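Local coordinates for folylpolyglutamate synthase protein FOLC (Mycobacterium tuberculosis, PDB 2VOS) that probably adds L-glutamate to dihydropteroate and to folylpolyglutamate chains, using ATP and releasing ADP and phosphate, at residues H354-A367 and K385-F398. Residues are numbered along the deposited sequence; the frame is centred on the assembly and turned at random.
Sequences HNPAGASALAQTLA and KDVDGILAALEPVF. With MG (magnesium ion), chain C; ADP (adenosine-5'-diphosphate), chain B.
His354 O is held from the side of 385-398 by a water that donates to it at 3.0 Å (water O to His354 O) and accepts from Asp386 N, while the methylenes of Lys385 run alongside the same oxygen, Lys385 CG 3.5 Å from His354 O. Bent at chi2 (-49°), the lysine chain carries CE close to His354 CD2. Its NZ makes a salt bridge to Asp200, which binds the magnesium together with His354 NE2; ND1 of that imidazole is bonded to Ala352 O. Next along, the Pro356 ring meets Asp386 at about a right angle, with Pro356 CG 3.4 Å from Asp386 OD2. CG of Asp386 lies opposite the backbone N (chi1 -176°), and OD1 turns back to cap its own helix, accepting from Gly389 N at 2.9 Å from above the carboxylate plane. Asn355 caps the other helix through Gly358 N. Both helices belong to the Mur ligase glutamate ligase domain; 356-368 is the crossover of a beta-alpha-beta unit between parallel strands 347-350 and 374-379, and its neighbour runs nearly parallel, axes 12° apart and 8.1 Å at closest approach. Small side chains permit this spacing: Ala359 CB touches Ala393 CB at 3.7 Å, and Ala363 CB is pressed to 3.2 Å from Ala393 O. Val397 straddles Ala363, CG2 against its CB and CG1 against its carbonyl oxygen. Deeper in, Leu394 CD2 packs against Ala359 O, and Leu366 CD1 reaches Phe398 CE1 at 3.9 Å; Leu362, Leu366, Leu394 and Phe398 all rest on strand 464-469. Ala361 turns its methyl to the adenine of ADP.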
ATOM      1  N   HIS A 354       4.471  -5.876   6.818  1.00 42.33           N
ATOM      2  CA  HIS A 354       5.872  -5.583   7.094  1.00 42.84           C
ATOM      3  C   HIS A 354       5.986  -4.615   8.303  1.00 42.11           C
ATOM      4  O   HIS A 354       7.011  -3.891   8.469  1.00 41.15           O
ATOM      5  CB  HIS A 354       6.566  -4.982   5.877  1.00 41.24           C
ATOM      6  CG  HIS A 354       5.944  -3.720   5.416  1.00 43.48           C
ATOM      7  ND1 HIS A 354       5.043  -3.683   4.376  1.00 46.09           N
ATOM      8  CD2 HIS A 354       6.052  -2.453   5.870  1.00 41.65           C
ATOM      9  CE1 HIS A 354       4.656  -2.439   4.182  1.00 44.77           C
ATOM     10  NE2 HIS A 354       5.251  -1.675   5.073  1.00 46.45           N
ATOM     11  N   ASN A 355       4.953  -4.629   9.152  1.00 41.66           N
ATOM     12  CA  ASN A 355       5.044  -3.907  10.415  1.00 40.95           C
ATOM     13  C   ASN A 355       4.089  -4.583  11.421  1.00 40.99           C
ATOM     14  O   ASN A 355       3.297  -5.443  11.046  1.00 41.56           O
ATOM     15  CB  ASN A 355       4.743  -2.396  10.253  1.00 40.31           C
ATOM     16  CG  ASN A 355       3.212  -2.108   9.971  1.00 43.13           C
ATOM     17  OD1 ASN A 355       2.504  -2.989   9.538  1.00 44.54           O
ATOM     18  ND2 ASN A 355       2.735  -0.917  10.282  1.00 43.91           N
ATOM     19  N   PRO A 356       4.169  -4.200  12.705  1.00 41.48           N
ATOM     20  CA  PRO A 356       3.370  -4.924  13.710  1.00 41.70           C
ATOM     21  C   PRO A 356       1.877  -4.783  13.458  1.00 43.27           C
ATOM     22  O   PRO A 356       1.187  -5.789  13.505  1.00 43.42           O
ATOM     23  CB  PRO A 356       3.757  -4.260  15.028  1.00 41.40           C
ATOM     24  CG  PRO A 356       5.224  -3.903  14.793  1.00 41.15           C
ATOM     25  CD  PRO A 356       5.221  -3.383  13.328  1.00 40.54           C
ATOM     26  N   ALA A 357       1.379  -3.566  13.209  1.00 44.40           N
ATOM     27  CA  ALA A 357      -0.042  -3.400  12.883  1.00 44.08           C
ATOM     28  C   ALA A 357      -0.512  -4.294  11.701  1.00 44.79           C
ATOM     29  O   ALA A 357      -1.570  -4.922  11.812  1.00 43.32           O
ATOM     30  CB  ALA A 357      -0.396  -1.952  12.615  1.00 44.47           C
ATOM     31  N   GLY A 358       0.239  -4.341  10.586  1.00 43.37           N
ATOM     32  CA  GLY A 358      -0.140  -5.184   9.474  1.00 43.13           C
ATOM     33  C   GLY A 358      -0.044  -6.682   9.811  1.00 44.56           C
ATOM     34  O   GLY A 358      -0.899  -7.474   9.379  1.00 46.28           O
ATOM     35  N   ALA A 359       0.989  -7.103  10.549  1.00 43.55           N
ATOM     36  CA  ALA A 359       1.160  -8.545  10.890  1.00 44.49           C
ATOM     37  C   ALA A 359       0.029  -8.988  11.851  1.00 45.03           C
ATOM     38  O   ALA A 359      -0.455 -10.123  11.806  1.00 45.18           O
ATOM     39  CB  ALA A 359       2.544  -8.796  11.579  1.00 44.27           C
ATOM     40  N   SER A 360      -0.319  -8.087  12.764  1.00 44.79           N
ATOM     41  CA  SER A 360      -1.477  -8.300  13.606  1.00 46.11           C
ATOM     42  C   SER A 360      -2.806  -8.408  12.802  1.00 46.32           C
ATOM     43  O   SER A 360      -3.630  -9.297  13.086  1.00 44.67           O
ATOM     44  CB  SER A 360      -1.519  -7.234  14.708  1.00 47.01           C
ATOM     45  OG  SER A 360      -2.768  -7.293  15.332  1.00 52.34           O
ATOM     46  N   ALA A 361      -2.991  -7.554  11.765  1.00 44.54           N
ATOM     47  CA  ALA A 361      -4.234  -7.619  10.947  1.00 44.61           C
ATOM     48  C   ALA A 361      -4.276  -8.957  10.196  1.00 44.03           C
ATOM     49  O   ALA A 361      -5.320  -9.634  10.154  1.00 43.04           O
ATOM     50  CB  ALA A 361      -4.297  -6.471   9.980  1.00 43.03           C
ATOM     51  N   LEU A 362      -3.118  -9.339   9.650  1.00 43.03           N
ATOM     52  CA  LEU A 362      -2.957 -10.607   9.003  1.00 43.45           C
ATOM     53  C   LEU A 362      -3.289 -11.790   9.952  1.00 43.57           C
ATOM     54  O   LEU A 362      -4.053 -12.703   9.570  1.00 43.01           O
ATOM     55  CB  LEU A 362      -1.517 -10.726   8.457  1.00 43.07           C
ATOM     56  CG  LEU A 362      -1.055 -12.054   7.883  1.00 44.01           C
ATOM     57  CD1 LEU A 362      -2.015 -12.597   6.747  1.00 44.72           C
ATOM     58  CD2 LEU A 362       0.437 -11.967   7.348  1.00 39.96           C
ATOM     59  N   ALA A 363      -2.746 -11.777  11.181  1.00 42.87           N
ATOM     60  CA  ALA A 363      -2.935 -12.912  12.108  1.00 42.15           C
ATOM     61  C   ALA A 363      -4.423 -12.977  12.496  1.00 42.86           C
ATOM     62  O   ALA A 363      -5.028 -14.063  12.513  1.00 42.96           O
ATOM     63  CB  ALA A 363      -2.053 -12.731  13.386  1.00 42.77           C
ATOM     64  N   GLN A 364      -5.028 -11.822  12.796  1.00 42.22           N
ATOM     65  CA  GLN A 364      -6.424 -11.831  13.200  1.00 43.23           C
ATOM     66  C   GLN A 364      -7.334 -12.366  12.078  1.00 42.12           C
ATOM     67  O   GLN A 364      -8.314 -13.088  12.361  1.00 40.99           O
ATOM     68  CB  GLN A 364      -6.895 -10.448  13.557  1.00 44.10           C
ATOM     69  CG  GLN A 364      -6.412  -9.998  14.923  1.00 53.22           C
ATOM     70  CD  GLN A 364      -6.870  -8.587  15.184  1.00 62.93           C
ATOM     71  OE1 GLN A 364      -8.063  -8.362  15.411  1.00 67.43           O
ATOM     72  NE2 GLN A 364      -5.950  -7.618  15.089  1.00 64.45           N
ATOM     73  N   THR A 365      -7.037 -11.964  10.842  1.00 41.03           N
ATOM     74  CA  THR A 365      -7.820 -12.399   9.683  1.00 41.17           C
ATOM     75  C   THR A 365      -7.709 -13.925   9.488  1.00 41.41           C
ATOM     76  O   THR A 365      -8.724 -14.624   9.256  1.00 42.22           O
ATOM     77  CB  THR A 365      -7.344 -11.677   8.418  1.00 41.59           C
ATOM     78  OG1 THR A 365      -7.421 -10.261   8.633  1.00 43.32           O
ATOM     79  CG2 THR A 365      -8.260 -12.027   7.177  1.00 39.80           C
ATOM     80  N   LEU A 366      -6.497 -14.460   9.582  1.00 39.76           N
ATOM     81  CA  LEU A 366      -6.271 -15.882   9.414  1.00 41.55           C
ATOM     82  C   LEU A 366      -7.039 -16.692  10.465  1.00 41.74           C
ATOM     83  O   LEU A 366      -7.600 -17.743  10.169  1.00 42.50           O
ATOM     84  CB  LEU A 366      -4.763 -16.218   9.540  1.00 41.88           C
ATOM     85  CG  LEU A 366      -3.899 -15.725   8.370  1.00 43.06           C
ATOM     86  CD1 LEU A 366      -2.421 -15.767   8.781  1.00 41.22           C
ATOM     87  CD2 LEU A 366      -4.188 -16.498   7.060  1.00 43.86           C
ATOM     88  N   ALA A 367      -7.104 -16.158  11.683  1.00 42.96           N
ATOM     89  CA  ALA A 367      -7.764 -16.823  12.808  1.00 42.92           C
ATOM     90  C   ALA A 367      -9.299 -16.636  12.789  1.00 43.15           C
ATOM     91  O   ALA A 367     -10.076 -17.534  13.196  1.00 43.41           O
ATOM     92  CB  ALA A 367      -7.181 -16.281  14.113  1.00 42.37           C
ATOM     93  N   LYS A 385      12.654  -2.660   9.556  1.00 38.51           N
ATOM     94  CA  LYS A 385      11.352  -2.933  10.206  1.00 38.65           C
ATOM     95  C   LYS A 385      11.396  -3.398  11.652  1.00 40.16           C
ATOM     96  O   LYS A 385      12.438  -3.857  12.192  1.00 40.47           O
ATOM     97  CB  LYS A 385      10.540  -3.972   9.398  1.00 37.45           C
ATOM     98  CG  LYS A 385      10.464  -3.629   7.941  1.00 37.64           C
ATOM     99  CD  LYS A 385      10.044  -2.191   7.730  1.00 37.19           C
ATOM    100  CE  LYS A 385       9.748  -2.016   6.226  1.00 40.54           C
ATOM    101  NZ  LYS A 385       9.546  -0.601   5.785  1.00 40.46           N
ATOM    102  N   ASP A 386      10.244  -3.328  12.306  1.00 40.98           N
ATOM    103  CA  ASP A 386      10.140  -3.873  13.643  1.00 42.45           C
ATOM    104  C   ASP A 386       9.950  -5.388  13.512  1.00 42.57           C
ATOM    105  O   ASP A 386       8.844  -5.915  13.677  1.00 42.48           O
ATOM    106  CB  ASP A 386       8.978  -3.222  14.388  1.00 42.31           C
ATOM    107  CG  ASP A 386       8.878  -3.698  15.829  1.00 44.43           C
ATOM    108  OD1 ASP A 386       9.654  -4.599  16.251  1.00 43.15           O
ATOM    109  OD2 ASP A 386       8.029  -3.138  16.548  1.00 47.62           O
ATOM    110  N   VAL A 387      11.049  -6.082  13.236  1.00 42.96           N
ATOM    111  CA  VAL A 387      11.052  -7.550  13.086  1.00 44.00           C
ATOM    112  C   VAL A 387      10.447  -8.278  14.278  1.00 42.23           C
ATOM    113  O   VAL A 387       9.595  -9.156  14.112  1.00 39.95           O
ATOM    114  CB  VAL A 387      12.488  -8.073  12.873  1.00 44.59           C
ATOM    115  CG1 VAL A 387      12.451  -9.530  12.433  1.00 47.36           C
ATOM    116  CG2 VAL A 387      13.166  -7.193  11.815  1.00 48.37           C
ATOM    117  N   ASP A 388      10.881  -7.917  15.481  1.00 41.69           N
ATOM    118  CA  ASP A 388      10.360  -8.598  16.685  1.00 43.68           C
ATOM    119  C   ASP A 388       8.816  -8.396  16.862  1.00 43.69           C
ATOM    120  O   ASP A 388       8.094  -9.354  17.164  1.00 44.45           O
ATOM    121  CB  ASP A 388      11.127  -8.144  17.928  1.00 43.54           C
ATOM    122  CG  ASP A 388      10.708  -8.896  19.161  1.00 49.13           C
ATOM    123  OD1 ASP A 388      10.976 -10.134  19.224  1.00 51.19           O
ATOM    124  OD2 ASP A 388      10.119  -8.241  20.066  1.00 51.53           O
ATOM    125  N   GLY A 389       8.324  -7.176  16.626  1.00 42.62           N
ATOM    126  CA  GLY A 389       6.883  -6.916  16.633  1.00 43.18           C
ATOM    127  C   GLY A 389       6.123  -7.723  15.561  1.00 43.47           C
ATOM    128  O   GLY A 389       5.000  -8.222  15.792  1.00 44.32           O
ATOM    129  N   ILE A 390       6.694  -7.835  14.360  1.00 42.72           N
ATOM    130  CA  ILE A 390       6.106  -8.726  13.333  1.00 41.78           C
ATOM    131  C   ILE A 390       6.022 -10.192  13.826  1.00 42.43           C
ATOM    132  O   ILE A 390       4.970 -10.816  13.713  1.00 43.01           O
ATOM    133  CB  ILE A 390       6.884  -8.654  12.010  1.00 41.03           C
ATOM    134  CG1 ILE A 390       6.665  -7.256  11.391  1.00 38.90           C
ATOM    135  CG2 ILE A 390       6.376  -9.698  10.998  1.00 38.87           C
ATOM    136  CD1 ILE A 390       7.819  -6.771  10.464  1.00 37.28           C
ATOM    137  N   LEU A 391       7.114 -10.744  14.350  1.00 41.45           N
ATOM    138  CA  LEU A 391       7.113 -12.134  14.738  1.00 42.77           C
ATOM    139  C   LEU A 391       6.118 -12.380  15.892  1.00 43.07           C
ATOM    140  O   LEU A 391       5.392 -13.399  15.929  1.00 43.96           O
ATOM    141  CB  LEU A 391       8.525 -12.552  15.167  1.00 43.12           C
ATOM    142  CG  LEU A 391       9.528 -12.577  13.992  1.00 43.31           C
ATOM    143  CD1 LEU A 391      10.996 -12.474  14.444  1.00 44.10           C
ATOM    144  CD2 LEU A 391       9.302 -13.817  13.131  1.00 42.74           C
ATOM    145  N   ALA A 392       6.077 -11.433  16.814  1.00 41.39           N
ATOM    146  CA  ALA A 392       5.217 -11.583  17.997  1.00 40.97           C
ATOM    147  C   ALA A 392       3.715 -11.590  17.585  1.00 41.10           C
ATOM    148  O   ALA A 392       2.915 -12.302  18.176  1.00 40.10           O
ATOM    149  CB  ALA A 392       5.499 -10.479  19.003  1.00 40.41           C
ATOM    150  N   ALA A 393       3.367 -10.876  16.521  1.00 40.18           N
ATOM    151  CA  ALA A 393       1.989 -10.836  16.055  1.00 42.37           C
ATOM    152  C   ALA A 393       1.644 -12.128  15.331  1.00 42.82           C
ATOM    153  O   ALA A 393       0.475 -12.556  15.319  1.00 42.77           O
ATOM    154  CB  ALA A 393       1.761  -9.630  15.081  1.00 43.26           C
ATOM    155  N   LEU A 394       2.643 -12.779  14.731  1.00 43.21           N
ATOM    156  CA  LEU A 394       2.359 -13.960  13.895  1.00 43.29           C
ATOM    157  C   LEU A 394       2.517 -15.262  14.654  1.00 44.25           C
ATOM    158  O   LEU A 394       1.976 -16.306  14.237  1.00 43.14           O
ATOM    159  CB  LEU A 394       3.252 -13.978  12.645  1.00 44.72           C
ATOM    160  CG  LEU A 394       2.963 -12.753  11.766  1.00 46.69           C
ATOM    161  CD1 LEU A 394       3.961 -12.589  10.586  1.00 50.16           C
ATOM    162  CD2 LEU A 394       1.537 -12.824  11.282  1.00 50.73           C
ATOM    163  N   GLU A 395       3.254 -15.220  15.770  1.00 44.02           N
ATOM    164  CA  GLU A 395       3.510 -16.477  16.514  1.00 44.72           C
ATOM    165  C   GLU A 395       2.250 -17.212  16.944  1.00 44.80           C
ATOM    166  O   GLU A 395       2.228 -18.427  16.935  1.00 45.77           O
ATOM    167  CB  GLU A 395       4.404 -16.233  17.726  1.00 44.58           C
ATOM    168  CG  GLU A 395       4.801 -17.545  18.419  1.00 47.23           C
ATOM    169  CD  GLU A 395       3.782 -17.982  19.463  1.00 46.58           C
ATOM    170  OE1 GLU A 395       2.963 -17.133  19.834  1.00 45.41           O
ATOM    171  OE2 GLU A 395       3.804 -19.157  19.901  1.00 45.81           O
ATOM    172  N   PRO A 396       1.202 -16.480  17.368  1.00 45.13           N
ATOM    173  CA  PRO A 396      -0.026 -17.178  17.736  1.00 45.26           C
ATOM    174  C   PRO A 396      -0.746 -17.900  16.569  1.00 46.09           C
ATOM    175  O   PRO A 396      -1.637 -18.717  16.825  1.00 46.09           O
ATOM    176  CB  PRO A 396      -0.918 -16.055  18.280  1.00 45.37           C
ATOM    177  CG  PRO A 396       0.065 -14.971  18.743  1.00 46.14           C
ATOM    178  CD  PRO A 396       1.102 -15.027  17.635  1.00 44.75           C
ATOM    179  N   VAL A 397      -0.369 -17.676  15.312  1.00 44.73           N
ATOM    180  CA  VAL A 397      -1.126 -18.345  14.266  1.00 45.56           C
ATOM    181  C   VAL A 397      -0.301 -19.261  13.375  1.00 45.54           C
ATOM    182  O   VAL A 397      -0.867 -20.084  12.640  1.00 46.89           O
ATOM    183  CB  VAL A 397      -1.926 -17.322  13.361  1.00 46.78           C
ATOM    184  CG1 VAL A 397      -3.089 -16.737  14.130  1.00 47.67           C
ATOM    185  CG2 VAL A 397      -0.970 -16.203  12.815  1.00 45.80           C
ATOM    186  N   PHE A 398       1.000 -19.035  13.319  1.00 44.30           N
ATOM    187  CA  PHE A 398       1.880 -19.883  12.499  1.00 44.66           C
ATOM    188  C   PHE A 398       2.390 -21.017  13.403  1.00 45.05           C
ATOM    189  O   PHE A 398       3.181 -20.789  14.375  1.00 44.64           O
ATOM    190  CB  PHE A 398       3.102 -19.110  11.925  1.00 44.15           C
ATOM    191  CG  PHE A 398       2.755 -18.053  10.849  1.00 44.85           C
ATOM    192  CD1 PHE A 398       1.514 -18.017  10.269  1.00 43.35           C
ATOM    193  CD2 PHE A 398       3.747 -17.158  10.385  1.00 45.73           C
ATOM    194  CE1 PHE A 398       1.211 -17.098   9.289  1.00 43.58           C
ATOM    195  CE2 PHE A 398       3.464 -16.208   9.393  1.00 46.38           C
ATOM    196  CZ  PHE A 398       2.200 -16.177   8.831  1.00 44.55           C
TER
HETATM  197 MG    MG C1491       4.899   0.343   5.166  1.00 39.43          MG
HETATM  198  PB  ADP B1490       0.423   0.733   2.621  1.00 32.04           P
HETATM  199  O1B ADP B1490       0.252   1.163   1.188  1.00 29.25           O
HETATM  200  O2B ADP B1490       1.762   0.105   2.890  1.00 33.59           O
HETATM  201  O3B ADP B1490       0.006   1.722   3.667  1.00 30.87           O
HETATM  202  PA  ADP B1490      -1.276  -1.609   1.975  1.00 32.77           P
HETATM  203  O1A ADP B1490      -0.252  -1.966   0.907  1.00 31.51           O
HETATM  204  O2A ADP B1490      -2.778  -1.558   1.753  1.00 26.12           O
HETATM  205  O3A ADP B1490      -0.708  -0.397   2.918  1.00 31.81           O
HETATM  206  O5' ADP B1490      -1.109  -2.834   3.030  1.00 35.29           O
HETATM  207  C5' ADP B1490       0.144  -3.378   3.467  1.00 33.51           C
HETATM  208  C4' ADP B1490      -0.215  -4.460   4.509  1.00 39.19           C
HETATM  209  O4' ADP B1490      -0.818  -3.817   5.665  1.00 34.70           O
HETATM  210  C3' ADP B1490      -1.320  -5.418   4.070  1.00 41.59           C
HETATM  211  O3' ADP B1490      -0.781  -6.636   3.597  1.00 47.10           O
HETATM  212  C2' ADP B1490      -2.131  -5.795   5.278  1.00 42.55           C
HETATM  213  O2' ADP B1490      -1.341  -6.784   6.024  1.00 48.77           O
HETATM  214  C1' ADP B1490      -1.962  -4.571   6.139  1.00 37.44           C
HETATM  215  N9  ADP B1490      -3.070  -3.573   6.113  1.00 34.80           N
HETATM  216  C8  ADP B1490      -3.676  -2.917   5.067  1.00 32.19           C
HETATM  217  N7  ADP B1490      -4.607  -2.041   5.550  1.00 31.85           N
HETATM  218  C5  ADP B1490      -4.505  -2.065   6.911  1.00 31.30           C
HETATM  219  C6  ADP B1490      -5.144  -1.379   8.040  1.00 33.48           C
HETATM  220  N6  ADP B1490      -6.104  -0.453   7.833  1.00 30.42           N
HETATM  221  N1  ADP B1490      -4.765  -1.762   9.265  1.00 30.70           N
HETATM  222  C2  ADP B1490      -3.854  -2.725   9.559  1.00 31.87           C
HETATM  223  N3  ADP B1490      -3.189  -3.390   8.577  1.00 32.58           N
HETATM  224  C4  ADP B1490      -3.512  -3.088   7.276  1.00 34.00           C
HETATM  225  O   HOH W   1       7.967  -2.370  10.884  1.00 28.88           O
HETATM  226  O   HOH W   2       6.602   0.746   4.387  1.00 43.24           O
HETATM  227  O   HOH W   3       2.653  -0.300   5.488  1.00 59.95           O